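Local coordinates for protein bifunctional dTDP-4-dehydrorhamnose 3,5-epimerase/dTDP-4-dehydrorhamnose reductase (Arabidopsis thaliana, PDB 4QQR) that catalyses 3,5-epimerisation of dTDP-4-dehydro-6-deoxy-glucose and NADPH-dependent 4-keto reduction of the product, making dTDP-L-rhamnose for plant cell walls, at residues A[114-119]-A[143-148]; A[121-126]-A[133-138]; A[166-171]-A[178-183]; A[200-205]-A[221-226]. All blocks are in the same frame, centred on the assembly; numbering follows the deposited sequence.

Contact 1 (A[114-119]-A[143-148]); sequences GCIFEY and FYSKTK
Ile-116 and Ser-145 come closest in backbone, their CA atoms 5.5 Å apart, where the irregular chain leaving strand 107-113 runs up against the first turn of helix 143-155. Ile-116 carries the largest share of the contact. Its CG1 branch sits between the backbone N and the carbonyl carbon (chi1 52°), and this leaves CG2 beside the N, facing the helix. Ile-116 CG2 lies 3.7 Å from Ser-145 O and 3.9 Å from Ser-145 OG. Ile-116 CG2 also meets the base of Lys-148, 4.2 Å from its CB. Only the root of Lys-148 takes part, since the rest of its side chain leads away, its CG lying over a face of the Tyr-144 ring. Ser-145 OG passes 3.4 Å from Cys-115 O without bonding to it; the hydroxyl is hydrogen-bonded instead to Phe-139 O, in the loop before the helix. Backbone bonding between Ile-116 and Phe-139 ties the same loop to the first segment. Tyr-144 and Lys-148 have the Tyr-x-x-x-Lys spacing of short-chain dehydrogenases/reductases, and the Lys-148 side chain lies near Gly-69, which by similarity binds NADPH. Across the two segments the touch is van der Waals in character, one isoleucine methyl against the helix, and the buried serine hydroxyl finds its partner in Phe-139 O.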
loop_
_atom_site.group_PDB
_atom_site.type_symbol
_atom_site.label_atom_id
_atom_site.label_comp_id
_atom_site.label_asym_id
_atom_site.label_seq_id
_atom_site.Cartn_x
_atom_site.Cartn_y
_atom_site.Cartn_z
ATOM N N GLY A 114 -1.658 14.203 -8.280
ATOM C CA GLY A 114 -2.220 15.120 -7.312
ATOM C C GLY A 114 -3.711 14.915 -7.228
ATOM O O GLY A 114 -4.397 15.532 -6.409
ATOM N N CYS A 115 -4.212 14.035 -8.091
ATOM C CA CYS A 115 -5.638 13.748 -8.158
ATOM C C CYS A 115 -6.096 12.850 -7.031
ATOM O O CYS A 115 -6.963 12.005 -7.216
ATOM C CB CYS A 115 -5.988 13.092 -9.480
ATOM S SG CYS A 115 -5.897 14.247 -10.847
ATOM N N ILE A 116 -5.515 13.043 -5.861
ATOM C CA ILE A 116 -5.904 12.300 -4.685
ATOM C C ILE A 116 -6.430 13.264 -3.611
ATOM O O ILE A 116 -6.576 12.929 -2.435
ATOM C CB ILE A 116 -4.717 11.513 -4.169
ATOM C CG1 ILE A 116 -3.522 12.447 -3.993
ATOM C CG2 ILE A 116 -4.398 10.403 -5.136
ATOM C CD1 ILE A 116 -2.405 11.836 -3.175
ATOM N N PHE A 117 -6.710 14.478 -4.041
ATOM C CA PHE A 117 -7.231 15.491 -3.160
ATOM C C PHE A 117 -8.546 16.007 -3.732
ATOM O O PHE A 117 -8.820 15.853 -4.931
ATOM C CB PHE A 117 -6.212 16.611 -2.994
ATOM C CG PHE A 117 -5.120 16.302 -2.003
ATOM C CD1 PHE A 117 -5.319 16.497 -0.640
ATOM C CD2 PHE A 117 -3.891 15.822 -2.427
ATOM C CE1 PHE A 117 -4.322 16.226 0.278
ATOM C CE2 PHE A 117 -2.884 15.541 -1.498
ATOM C CZ PHE A 117 -3.111 15.745 -0.145
ATOM N N GLU A 118 -9.373 16.608 -2.884
ATOM C CA GLU A 118 -10.662 17.137 -3.346
ATOM C C GLU A 118 -11.106 18.387 -2.569
ATOM O O GLU A 118 -10.888 18.481 -1.358
ATOM C CB GLU A 118 -11.729 16.052 -3.252
ATOM C CG GLU A 118 -13.088 16.477 -3.738
ATOM C CD GLU A 118 -14.139 15.399 -3.559
ATOM O OE1 GLU A 118 -14.050 14.624 -2.581
ATOM O OE2 GLU A 118 -15.053 15.337 -4.412
ATOM N N TYR A 119 -11.707 19.344 -3.271
ATOM C CA TYR A 119 -12.266 20.535 -2.626
ATOM C C TYR A 119 -13.101 20.163 -1.387
ATOM O O TYR A 119 -13.992 19.315 -1.463
ATOM C CB TYR A 119 -13.111 21.346 -3.628
ATOM C CG TYR A 119 -12.307 22.135 -4.661
ATOM C CD1 TYR A 119 -11.288 23.003 -4.272
ATOM C CD2 TYR A 119 -12.571 22.006 -6.019
ATOM C CE1 TYR A 119 -10.553 23.720 -5.210
ATOM C CE2 TYR A 119 -11.843 22.712 -6.967
ATOM C CZ TYR A 119 -10.837 23.571 -6.556
ATOM O OH TYR A 119 -10.117 24.282 -7.502
ATOM N N PHE A 143 -10.631 3.098 -6.259
ATOM C CA PHE A 143 -9.443 2.243 -6.140
ATOM C C PHE A 143 -8.137 2.934 -6.537
ATOM O O PHE A 143 -7.163 2.935 -5.778
ATOM C CB PHE A 143 -9.606 0.974 -6.973
ATOM C CG PHE A 143 -8.327 0.208 -7.158
ATOM C CD1 PHE A 143 -7.875 -0.664 -6.164
ATOM C CD2 PHE A 143 -7.562 0.362 -8.325
ATOM C CE1 PHE A 143 -6.695 -1.369 -6.327
ATOM C CE2 PHE A 143 -6.383 -0.342 -8.499
ATOM C CZ PHE A 143 -5.947 -1.216 -7.496
ATOM N N TYR A 144 -8.117 3.496 -7.735
ATOM C CA TYR A 144 -6.921 4.159 -8.216
ATOM C C TYR A 144 -6.459 5.201 -7.200
ATOM O O TYR A 144 -5.290 5.251 -6.829
ATOM C CB TYR A 144 -7.150 4.798 -9.597
ATOM C CG TYR A 144 -5.852 5.251 -10.210
ATOM C CD1 TYR A 144 -4.938 4.321 -10.676
ATOM C CD2 TYR A 144 -5.518 6.597 -10.279
ATOM C CE1 TYR A 144 -3.739 4.715 -11.211
ATOM C CE2 TYR A 144 -4.317 7.007 -10.812
ATOM C CZ TYR A 144 -3.424 6.058 -11.274
ATOM O OH TYR A 144 -2.211 6.431 -11.818
ATOM N N SER A 145 -7.407 6.001 -6.724
ATOM C CA SER A 145 -7.129 7.079 -5.780
ATOM C C SER A 145 -6.574 6.605 -4.435
ATOM O O SER A 145 -5.617 7.172 -3.903
ATOM C CB SER A 145 -8.399 7.880 -5.542
ATOM O OG SER A 145 -8.069 9.243 -5.494
ATOM N N LYS A 146 -7.193 5.570 -3.880
ATOM C CA LYS A 146 -6.765 5.048 -2.598
ATOM C C LYS A 146 -5.366 4.454 -2.759
ATOM O O LYS A 146 -4.491 4.645 -1.911
ATOM C CB LYS A 146 -7.761 3.999 -2.106
ATOM C CG LYS A 146 -7.843 3.865 -0.593
ATOM C CD LYS A 146 -8.874 2.804 -0.189
ATOM C CE LYS A 146 -10.117 2.863 -1.089
ATOM N NZ LYS A 146 -11.370 3.024 -0.312
ATOM N N THR A 147 -5.155 3.768 -3.878
ATOM C CA THR A 147 -3.893 3.086 -4.132
ATOM C C THR A 147 -2.714 4.053 -4.275
ATOM O O THR A 147 -1.653 3.854 -3.654
ATOM C CB THR A 147 -3.994 2.166 -5.357
ATOM O OG1 THR A 147 -5.034 1.203 -5.139
ATOM C CG2 THR A 147 -2.697 1.435 -5.582
ATOM N N LYS A 148 -2.891 5.098 -5.078
ATOM C CA LYS A 148 -1.817 6.067 -5.264
ATOM C C LYS A 148 -1.511 6.793 -3.951
ATOM O O LYS A 148 -0.348 7.034 -3.634
ATOM C CB LYS A 148 -2.153 7.042 -6.384
ATOM C CG LYS A 148 -2.270 6.374 -7.740
ATOM C CD LYS A 148 -0.994 5.623 -8.153
ATOM C CE LYS A 148 0.083 6.581 -8.681
ATOM N NZ LYS A 148 1.180 5.867 -9.409
#

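Contact 2 (A[121-126]-A[133-138]); sequences SGHPLG and EEDTPN. With ZN (zinc ion), chain C.
A zinc ion joins His-123 and Asp-135, and coordination makes up nearly all of this contact. His-123 NE2 binds the metal at 2.5 Å, and Asp-135 OD2 binds the zinc at the same length, 2.5 Å. Asp-135 CG lies beside its own backbone N (chi1 -80°), which sends OD2 to the metal. The second carboxylate oxygen, Asp-135 OD1, stays 3.4 Å from the zinc, which makes the aspartate a one-oxygen ligand. The two side chains reach in from opposite directions, with imidazole and carboxylate planes turned 71° apart, yet their donor atoms meet the zinc side by side, about 80° apart at the metal. Although His-123 NE2 and Asp-135 OD2 are only 3.2 Å from each other, they share the metal and are not hydrogen-bonded.

Hydrogen bonds form a second shell around both ligands. His-123 ND1 pairs with Asp-120 OD2, which, with the metal bond, helps fix the rotation of the ring and would be expected to make NE2 a better donor to the metal. Asp-135 OD2 also accepts from Lys-132 N, so one oxygen serves zinc and backbone alike. The His-123 ring stacks on that of Phe-131; separately, the Asp-135 side chain touches Phe-117.

The bridge crosses within the long irregular connection from strand 107-113 to helix 143-155, at the protein surface. Beside it, Glu-133 ties the same connection back to the main parallel sheet, through Arg-165 in strand 161-166 and Asn-220 at the end of strand 217-220.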
loop_
_atom_site.group_PDB
_atom_site.type_symbol
_atom_site.label_atom_id
_atom_site.label_comp_id
_atom_site.label_asym_id
_atom_site.label_seq_id
_atom_site.Cartn_x
_atom_site.Cartn_y
_atom_site.Cartn_z
ATOM N N SER A 121 -14.278 21.530 3.068
ATOM C CA SER A 121 -14.573 22.612 4.017
ATOM C C SER A 121 -13.374 23.513 4.360
ATOM O O SER A 121 -13.546 24.678 4.729
ATOM C CB SER A 121 -15.120 22.032 5.319
ATOM O OG SER A 121 -14.135 22.104 6.337
ATOM N N GLY A 122 -12.168 22.965 4.260
ATOM C CA GLY A 122 -10.968 23.685 4.661
ATOM C C GLY A 122 -10.135 24.092 3.463
ATOM O O GLY A 122 -9.129 24.798 3.600
ATOM N N HIS A 123 -10.551 23.619 2.287
ATOM C CA HIS A 123 -9.974 24.047 1.012
ATOM C C HIS A 123 -11.099 24.176 -0.022
ATOM O O HIS A 123 -11.180 23.392 -0.972
ATOM C CB HIS A 123 -8.913 23.052 0.518
ATOM C CG HIS A 123 -8.069 22.468 1.605
ATOM N ND1 HIS A 123 -8.555 21.535 2.506
ATOM C CD2 HIS A 123 -6.777 22.677 1.949
ATOM C CE1 HIS A 123 -7.601 21.202 3.349
ATOM N NE2 HIS A 123 -6.507 21.875 3.033
ATOM N N PRO A 124 -11.980 25.171 0.162
ATOM C CA PRO A 124 -13.196 25.204 -0.664
ATOM C C PRO A 124 -12.971 25.649 -2.105
ATOM O O PRO A 124 -12.010 26.362 -2.398
ATOM C CB PRO A 124 -14.102 26.194 0.075
ATOM C CG PRO A 124 -13.165 27.049 0.905
ATOM C CD PRO A 124 -11.919 26.262 1.158
ATOM N N LEU A 125 -13.856 25.204 -2.990
ATOM C CA LEU A 125 -13.863 25.640 -4.375
ATOM C C LEU A 125 -13.922 27.164 -4.441
ATOM O O LEU A 125 -14.837 27.779 -3.892
ATOM C CB LEU A 125 -15.073 25.034 -5.083
ATOM C CG LEU A 125 -15.513 25.619 -6.427
ATOM C CD1 LEU A 125 -14.407 25.454 -7.484
ATOM C CD2 LEU A 125 -16.840 24.996 -6.900
ATOM N N GLY A 126 -12.930 27.771 -5.089
ATOM C CA GLY A 126 -12.895 29.214 -5.274
ATOM C C GLY A 126 -12.121 29.999 -4.224
ATOM O O GLY A 126 -11.927 31.209 -4.362
ATOM N N GLU A 133 1.739 19.678 0.497
ATOM C CA GLU A 133 2.464 18.416 0.488
ATOM C C GLU A 133 2.147 17.589 1.743
ATOM O O GLU A 133 1.862 16.389 1.669
ATOM C CB GLU A 133 3.971 18.683 0.363
ATOM C CG GLU A 133 4.412 19.224 -1.023
ATOM C CD GLU A 133 4.084 20.696 -1.258
ATOM O OE1 GLU A 133 3.382 21.289 -0.410
ATOM O OE2 GLU A 133 4.533 21.260 -2.287
ATOM N N GLU A 134 2.149 18.249 2.892
ATOM C CA GLU A 134 1.961 17.561 4.167
ATOM C C GLU A 134 0.528 17.080 4.351
ATOM O O GLU A 134 0.266 16.211 5.171
ATOM C CB GLU A 134 2.370 18.461 5.337
ATOM C CG GLU A 134 3.585 19.348 5.040
ATOM C CD GLU A 134 3.211 20.569 4.197
ATOM O OE1 GLU A 134 2.059 21.026 4.334
ATOM O OE2 GLU A 134 4.044 21.050 3.390
ATOM N N ASP A 135 -0.395 17.637 3.580
ATOM C CA ASP A 135 -1.811 17.350 3.772
ATOM C C ASP A 135 -2.110 15.899 3.505
ATOM O O ASP A 135 -1.406 15.231 2.744
ATOM C CB ASP A 135 -2.668 18.226 2.858
ATOM C CG ASP A 135 -2.865 19.621 3.403
ATOM O OD1 ASP A 135 -2.173 19.989 4.375
ATOM O OD2 ASP A 135 -3.726 20.347 2.868
ATOM N N THR A 136 -3.173 15.420 4.127
ATOM C CA THR A 136 -3.540 14.022 4.033
ATOM C C THR A 136 -4.562 13.870 2.923
ATOM O O THR A 136 -5.586 14.532 2.956
ATOM C CB THR A 136 -4.126 13.558 5.368
ATOM O OG1 THR A 136 -3.132 13.722 6.391
ATOM C CG2 THR A 136 -4.555 12.113 5.296
ATOM N N PRO A 137 -4.279 13.015 1.927
ATOM C CA PRO A 137 -5.188 12.852 0.786
ATOM C C PRO A 137 -6.601 12.655 1.279
ATOM O O PRO A 137 -6.816 11.855 2.194
ATOM C CB PRO A 137 -4.680 11.575 0.109
ATOM C CG PRO A 137 -3.243 11.594 0.388
ATOM C CD PRO A 137 -3.106 12.137 1.806
ATOM N N ASN A 138 -7.538 13.398 0.706
ATOM C CA ASN A 138 -8.908 13.358 1.183
ATOM C C ASN A 138 -9.882 12.819 0.135
ATOM O O ASN A 138 -11.096 12.819 0.349
ATOM C CB ASN A 138 -9.335 14.753 1.638
ATOM C CG ASN A 138 -9.505 15.707 0.481
ATOM O OD1 ASN A 138 -8.754 15.662 -0.493
ATOM N ND2 ASN A 138 -10.517 16.558 0.565
HETATM ZN ZN ZN C . -4.266 22.616 3.690
#

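Contact 3 (A[166-171]-A[178-183]); sequences VRMPIS and RNFITK
Asn-179 turns its amide toward Ser-171 by placing CG opposite its backbone N (chi1 -167°), and Phe-180, with a similar torsion of 179°, brings its ring face against the Met-168 side chain. Asn-179 is the N-cap of helix 180-186: its OD1 accepts from Ile-181 N at 3.0 Å, two residues on. The other end of the same amide grips the segment 166-171, Asn-179 ND2 donating to Ser-171 O at 2.8 Å. That acceptor lies nearly in the plane of the amide, although the donor stands above the plane of the serine carbonyl; Asp-173 O is a second partner of ND2. A backbone bond runs alongside, from Phe-180 N to Pro-169 O at 3.2 Å, in the carbonyl plane. Together these bonds dock the helix start onto the chain that follows strand 161-166 of the Rossmann sheet. Apolar groups fill in around them. The side chains of Ile-170 and Ile-181 lie nearly perpendicular, CD1 of the former 3.7 Å from CG1 of the latter, and Val-290 of helix 282-291 touches both. Pro-169 and Ser-171 pack on Trp-23, an NADPH-binding residue by similarity. Met-168 and Phe-180 run side by side: Met-168 CG makes a CH-pi contact over the ring face, 4.0 Å from the Phe-180 centroid, and Met-168 SD is the Met-aromatic partner over that face, 4.5 Å from the Phe-180 centroid.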
loop_
_atom_site.group_PDB
_atom_site.type_symbol
_atom_site.label_atom_id
_atom_site.label_comp_id
_atom_site.label_asym_id
_atom_site.label_seq_id
_atom_site.Cartn_x
_atom_site.Cartn_y
_atom_site.Cartn_z
ATOM N N VAL A 166 1.675 15.305 -10.186
ATOM C CA VAL A 166 1.274 15.821 -11.495
ATOM C C VAL A 166 -0.242 15.726 -11.605
ATOM O O VAL A 166 -0.825 14.716 -11.209
ATOM C CB VAL A 166 1.953 15.013 -12.636
ATOM C CG1 VAL A 166 1.249 15.215 -13.981
ATOM C CG2 VAL A 166 3.428 15.357 -12.730
ATOM N N ARG A 167 -0.878 16.790 -12.098
ATOM C CA ARG A 167 -2.328 16.801 -12.345
ATOM C C ARG A 167 -2.593 17.203 -13.791
ATOM O O ARG A 167 -1.878 18.047 -14.339
ATOM C CB ARG A 167 -3.055 17.794 -11.432
ATOM C CG ARG A 167 -3.087 17.473 -9.943
ATOM C CD ARG A 167 -4.508 17.244 -9.438
ATOM N NE ARG A 167 -5.396 18.335 -9.783
ATOM C CZ ARG A 167 -6.719 18.234 -9.849
ATOM N NH1 ARG A 167 -7.326 17.094 -9.590
ATOM N NH2 ARG A 167 -7.436 19.284 -10.180
ATOM N N MET A 168 -3.624 16.590 -14.381
ATOM C CA MET A 168 -4.078 16.854 -15.754
ATOM C C MET A 168 -2.985 17.304 -16.718
ATOM O O MET A 168 -3.046 18.429 -17.219
ATOM C CB MET A 168 -5.185 17.916 -15.744
ATOM C CG MET A 168 -6.495 17.444 -15.128
ATOM S SD MET A 168 -7.306 18.744 -14.170
ATOM C CE MET A 168 -9.021 18.263 -14.356
ATOM N N PRO A 169 -1.986 16.438 -16.985
ATOM C CA PRO A 169 -0.798 16.881 -17.743
ATOM C C PRO A 169 -1.150 17.446 -19.122
ATOM O O PRO A 169 -2.087 16.951 -19.764
ATOM C CB PRO A 169 0.043 15.611 -17.867
ATOM C CG PRO A 169 -0.916 14.475 -17.617
ATOM C CD PRO A 169 -1.975 14.992 -16.708
ATOM N N ILE A 170 -0.407 18.471 -19.547
ATOM C CA ILE A 170 -0.682 19.241 -20.779
ATOM C C ILE A 170 0.588 19.519 -21.586
ATOM O O ILE A 170 1.646 19.790 -21.027
ATOM C CB ILE A 170 -1.353 20.592 -20.431
ATOM C CG1 ILE A 170 -2.871 20.438 -20.336
ATOM C CG2 ILE A 170 -0.986 21.686 -21.430
ATOM C CD1 ILE A 170 -3.555 21.651 -19.757
ATOM N N SER A 171 0.479 19.465 -22.905
ATOM C CA SER A 171 1.645 19.584 -23.768
ATOM C C SER A 171 1.414 20.590 -24.894
ATOM O O SER A 171 0.271 20.922 -25.215
ATOM C CB SER A 171 1.973 18.216 -24.366
ATOM O OG SER A 171 2.986 18.296 -25.341
ATOM N N ARG A 178 -3.533 12.005 -24.941
ATOM C CA ARG A 178 -3.370 12.031 -23.491
ATOM C C ARG A 178 -3.403 13.465 -22.957
ATOM O O ARG A 178 -3.713 13.706 -21.793
ATOM C CB ARG A 178 -2.088 11.299 -23.081
ATOM C CG ARG A 178 -2.268 9.799 -22.809
ATOM C CD ARG A 178 -1.019 9.034 -23.187
ATOM N NE ARG A 178 -0.905 8.934 -24.636
ATOM C CZ ARG A 178 0.239 8.966 -25.320
ATOM N NH1 ARG A 178 1.406 9.097 -24.690
ATOM N NH2 ARG A 178 0.211 8.868 -26.649
ATOM N N ASN A 179 -3.094 14.411 -23.834
ATOM C CA ASN A 179 -3.124 15.828 -23.503
ATOM C C ASN A 179 -4.497 16.263 -22.999
ATOM O O ASN A 179 -5.508 16.001 -23.639
ATOM C CB ASN A 179 -2.682 16.640 -24.732
ATOM C CG ASN A 179 -2.365 18.096 -24.411
ATOM O OD1 ASN A 179 -3.039 18.739 -23.596
ATOM N ND2 ASN A 179 -1.338 18.626 -25.068
ATOM N N PHE A 180 -4.534 16.920 -21.844
ATOM C CA PHE A 180 -5.809 17.249 -21.226
ATOM C C PHE A 180 -6.611 18.204 -22.090
ATOM O O PHE A 180 -7.832 18.075 -22.187
ATOM C CB PHE A 180 -5.636 17.839 -19.832
ATOM C CG PHE A 180 -6.940 18.213 -19.173
ATOM C CD1 PHE A 180 -7.699 17.262 -18.521
ATOM C CD2 PHE A 180 -7.411 19.515 -19.216
ATOM C CE1 PHE A 180 -8.901 17.600 -17.917
ATOM C CE2 PHE A 180 -8.610 19.855 -18.617
ATOM C CZ PHE A 180 -9.355 18.893 -17.964
ATOM N N ILE A 181 -5.915 19.156 -22.707
ATOM C CA ILE A 181 -6.534 20.093 -23.639
ATOM C C ILE A 181 -7.281 19.374 -24.764
ATOM O O ILE A 181 -8.482 19.600 -24.955
ATOM C CB ILE A 181 -5.493 21.037 -24.283
ATOM C CG1 ILE A 181 -4.780 21.877 -23.218
ATOM C CG2 ILE A 181 -6.155 21.956 -25.300
ATOM C CD1 ILE A 181 -3.741 22.806 -23.799
ATOM N N THR A 182 -6.589 18.508 -25.505
ATOM C CA THR A 182 -7.244 17.857 -26.637
ATOM C C THR A 182 -8.377 16.898 -26.243
ATOM O O THR A 182 -9.309 16.708 -27.026
ATOM C CB THR A 182 -6.269 17.161 -27.592
ATOM O OG1 THR A 182 -6.503 15.748 -27.568
ATOM C CG2 THR A 182 -4.852 17.483 -27.219
ATOM N N LYS A 183 -8.300 16.307 -25.050
ATOM C CA LYS A 183 -9.433 15.574 -24.503
ATOM C C LYS A 183 -10.635 16.499 -24.494
ATOM O O LYS A 183 -11.610 16.281 -25.209
ATOM C CB LYS A 183 -9.165 15.127 -23.061
ATOM C CG LYS A 183 -8.228 13.939 -22.895
ATOM C CD LYS A 183 -8.125 13.552 -21.431
ATOM C CE LYS A 183 -7.282 12.315 -21.243
ATOM N NZ LYS A 183 -7.349 11.842 -19.824
#

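Contact 4 (A[200-205]-A[221-226]); sequences LDELLP and FTNPGV
Helix 200-212 of the Rossmann-type domain packs here against the chain that leaves strand 217-220, the last strand of the six-stranded parallel sheet, and Leu-203 is the residue that fills the joint. Its CD1 methyl lies over one face of the Phe-221 ring, 3.9 Å from the Phe-221 centroid and 19° off the ring normal, a CH-pi contact displaced toward the rim. The nearest ring carbon, Phe-221 CZ, is 3.7 Å from CD1 of Leu-203. The leucine and phenylalanine side chains run antiparallel past one another, and beyond the leucine the ring packs on Ile-206 and Met-210 of the same helix. The other methyl, CD2, rests against the amide of Asn-223.

The residue before the leucine adds a polar link. Glu-202 reaches out fully extended, its CG opposite the backbone N (chi1 178°), and Asn-223 ND2 donates to Glu-202 OE1 at 2.8 Å, a weak, bent bond, with the carboxylate and amide planes 44° apart. Asn-223 ND2 also bonds to Met-280 O, and its OD1 to Ile-199 N.

The buried carboxylate is thus hydrogen-bonded at OE1 to Asn-223 and Ser-285 and at OE2 to Met-280 N, and the apolar leucine-phenylalanine pair lies directly next to a polar network that draws in the C-terminal helix 282-291.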
loop_
_atom_site.group_PDB
_atom_site.type_symbol
_atom_site.label_atom_id
_atom_site.label_comp_id
_atom_site.label_asym_id
_atom_site.label_seq_id
_atom_site.Cartn_x
_atom_site.Cartn_y
_atom_site.Cartn_z
ATOM N N LEU A 200 3.560 20.223 -18.879
ATOM C CA LEU A 200 4.736 19.350 -19.027
ATOM C C LEU A 200 5.935 20.025 -19.700
ATOM O O LEU A 200 7.071 19.774 -19.329
ATOM C CB LEU A 200 4.386 18.072 -19.788
ATOM C CG LEU A 200 3.357 17.146 -19.150
ATOM C CD1 LEU A 200 3.085 15.955 -20.060
ATOM C CD2 LEU A 200 3.812 16.702 -17.752
ATOM N N ASP A 201 5.674 20.874 -20.689
ATOM C CA ASP A 201 6.734 21.554 -21.427
ATOM C C ASP A 201 7.582 22.445 -20.527
ATOM O O ASP A 201 8.791 22.542 -20.722
ATOM C CB ASP A 201 6.139 22.393 -22.562
ATOM C CG ASP A 201 5.564 21.545 -23.669
ATOM O OD1 ASP A 201 6.165 21.526 -24.762
ATOM O OD2 ASP A 201 4.520 20.889 -23.442
ATOM N N GLU A 202 6.945 23.109 -19.562
ATOM C CA GLU A 202 7.675 23.897 -18.568
ATOM C C GLU A 202 8.178 23.051 -17.386
ATOM O O GLU A 202 9.326 23.192 -16.961
ATOM C CB GLU A 202 6.820 25.047 -18.046
ATOM C CG GLU A 202 7.522 25.866 -16.980
ATOM C CD GLU A 202 6.630 26.953 -16.404
ATOM O OE1 GLU A 202 5.400 26.876 -16.624
ATOM O OE2 GLU A 202 7.148 27.883 -15.742
ATOM N N LEU A 203 7.313 22.171 -16.880
ATOM C CA LEU A 203 7.562 21.470 -15.625
ATOM C C LEU A 203 8.519 20.275 -15.746
ATOM O O LEU A 203 9.313 20.007 -14.831
ATOM C CB LEU A 203 6.243 21.031 -14.982
ATOM C CG LEU A 203 5.686 21.899 -13.849
ATOM C CD1 LEU A 203 6.796 22.241 -12.866
ATOM C CD2 LEU A 203 5.058 23.147 -14.394
ATOM N N LEU A 204 8.462 19.567 -16.870
ATOM C CA LEU A 204 9.385 18.453 -17.083
ATOM C C LEU A 204 10.861 18.853 -17.076
ATOM O O LEU A 204 11.680 18.170 -16.476
ATOM C CB LEU A 204 9.028 17.632 -18.324
ATOM C CG LEU A 204 7.850 16.687 -18.099
ATOM C CD1 LEU A 204 7.712 15.662 -19.217
ATOM C CD2 LEU A 204 8.005 16.000 -16.756
ATOM N N PRO A 205 11.208 19.960 -17.736
ATOM C CA PRO A 205 12.595 20.411 -17.555
ATOM C C PRO A 205 12.989 20.642 -16.087
ATOM O O PRO A 205 14.059 20.197 -15.671
ATOM C CB PRO A 205 12.633 21.714 -18.358
ATOM C CG PRO A 205 11.652 21.459 -19.449
ATOM C CD PRO A 205 10.533 20.691 -18.824
ATOM N N PHE A 221 3.249 19.468 -7.964
ATOM C CA PHE A 221 3.975 19.637 -9.228
ATOM C C PHE A 221 3.031 20.089 -10.349
ATOM O O PHE A 221 3.023 19.544 -11.451
ATOM C CB PHE A 221 4.725 18.336 -9.606
ATOM C CG PHE A 221 5.974 18.567 -10.421
ATOM C CD1 PHE A 221 7.026 19.298 -9.903
ATOM C CD2 PHE A 221 6.090 18.067 -11.702
ATOM C CE1 PHE A 221 8.164 19.525 -10.637
ATOM C CE2 PHE A 221 7.236 18.296 -12.439
ATOM C CZ PHE A 221 8.270 19.027 -11.896
ATOM N N THR A 222 2.223 21.093 -10.035
ATOM C CA THR A 222 1.331 21.712 -10.990
ATOM C C THR A 222 1.767 23.154 -10.990
ATOM O O THR A 222 2.454 23.578 -10.070
ATOM C CB THR A 222 -0.122 21.599 -10.539
ATOM O OG1 THR A 222 -0.213 21.872 -9.135
ATOM C CG2 THR A 222 -0.624 20.205 -10.771
ATOM N N ASN A 223 1.411 23.891 -12.035
ATOM C CA ASN A 223 1.716 25.315 -12.104
ATOM C C ASN A 223 0.889 26.043 -11.074
ATOM O O ASN A 223 -0.198 25.583 -10.723
ATOM C CB ASN A 223 1.404 25.871 -13.491
ATOM C CG ASN A 223 2.326 25.332 -14.542
ATOM O OD1 ASN A 223 2.180 24.193 -14.970
ATOM N ND2 ASN A 223 3.288 26.140 -14.967
ATOM N N PRO A 224 1.415 27.160 -10.554
ATOM C CA PRO A 224 0.652 27.992 -9.612
ATOM C C PRO A 224 -0.681 28.444 -10.206
ATOM O O PRO A 224 -0.760 28.656 -11.410
ATOM C CB PRO A 224 1.584 29.179 -9.370
ATOM C CG PRO A 224 2.957 28.616 -9.544
ATOM C CD PRO A 224 2.841 27.541 -10.604
ATOM N N GLY A 225 -1.716 28.559 -9.375
ATOM C CA GLY A 225 -3.033 28.977 -9.830
ATOM C C GLY A 225 -3.945 27.867 -10.355
ATOM O O GLY A 225 -3.584 26.685 -10.355
ATOM N N VAL A 226 -5.136 28.260 -10.814
ATOM C CA VAL A 226 -6.089 27.317 -11.392
ATOM C C VAL A 226 -6.692 27.815 -12.715
ATOM O O VAL A 226 -6.864 29.024 -12.893
ATOM C CB VAL A 226 -7.224 27.019 -10.402
ATOM C CG1 VAL A 226 -6.704 26.183 -9.239
ATOM C CG2 VAL A 226 -7.848 28.318 -9.890
#

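How the contacts relate
Contacts 1, 3 and 4 are buried, follow one another along the chain and are joined by probable backbone hydrogen bonds: Gly-114 N with Val-166 O at 3.1 Å between contacts 1 and 3, and Ile-170 O with Leu-200 N at 2.9 Å between contacts 3 and 4. Contact 2 is the surface member, nested in the loop that contact 1 closes; a hydrogen bond between Asn-138 OD1 and Glu-118 N, 2.6 Å, joins them. Chemistry follows place. Metal coordination rules the surface loop, dispersion the small contact 1, whereas contacts 3 and 4 combine a methionine or leucine over a phenylalanine face with a hydrogen bond from an asparagine side-chain amide, weak in contact 4, and both touch helix 282-291.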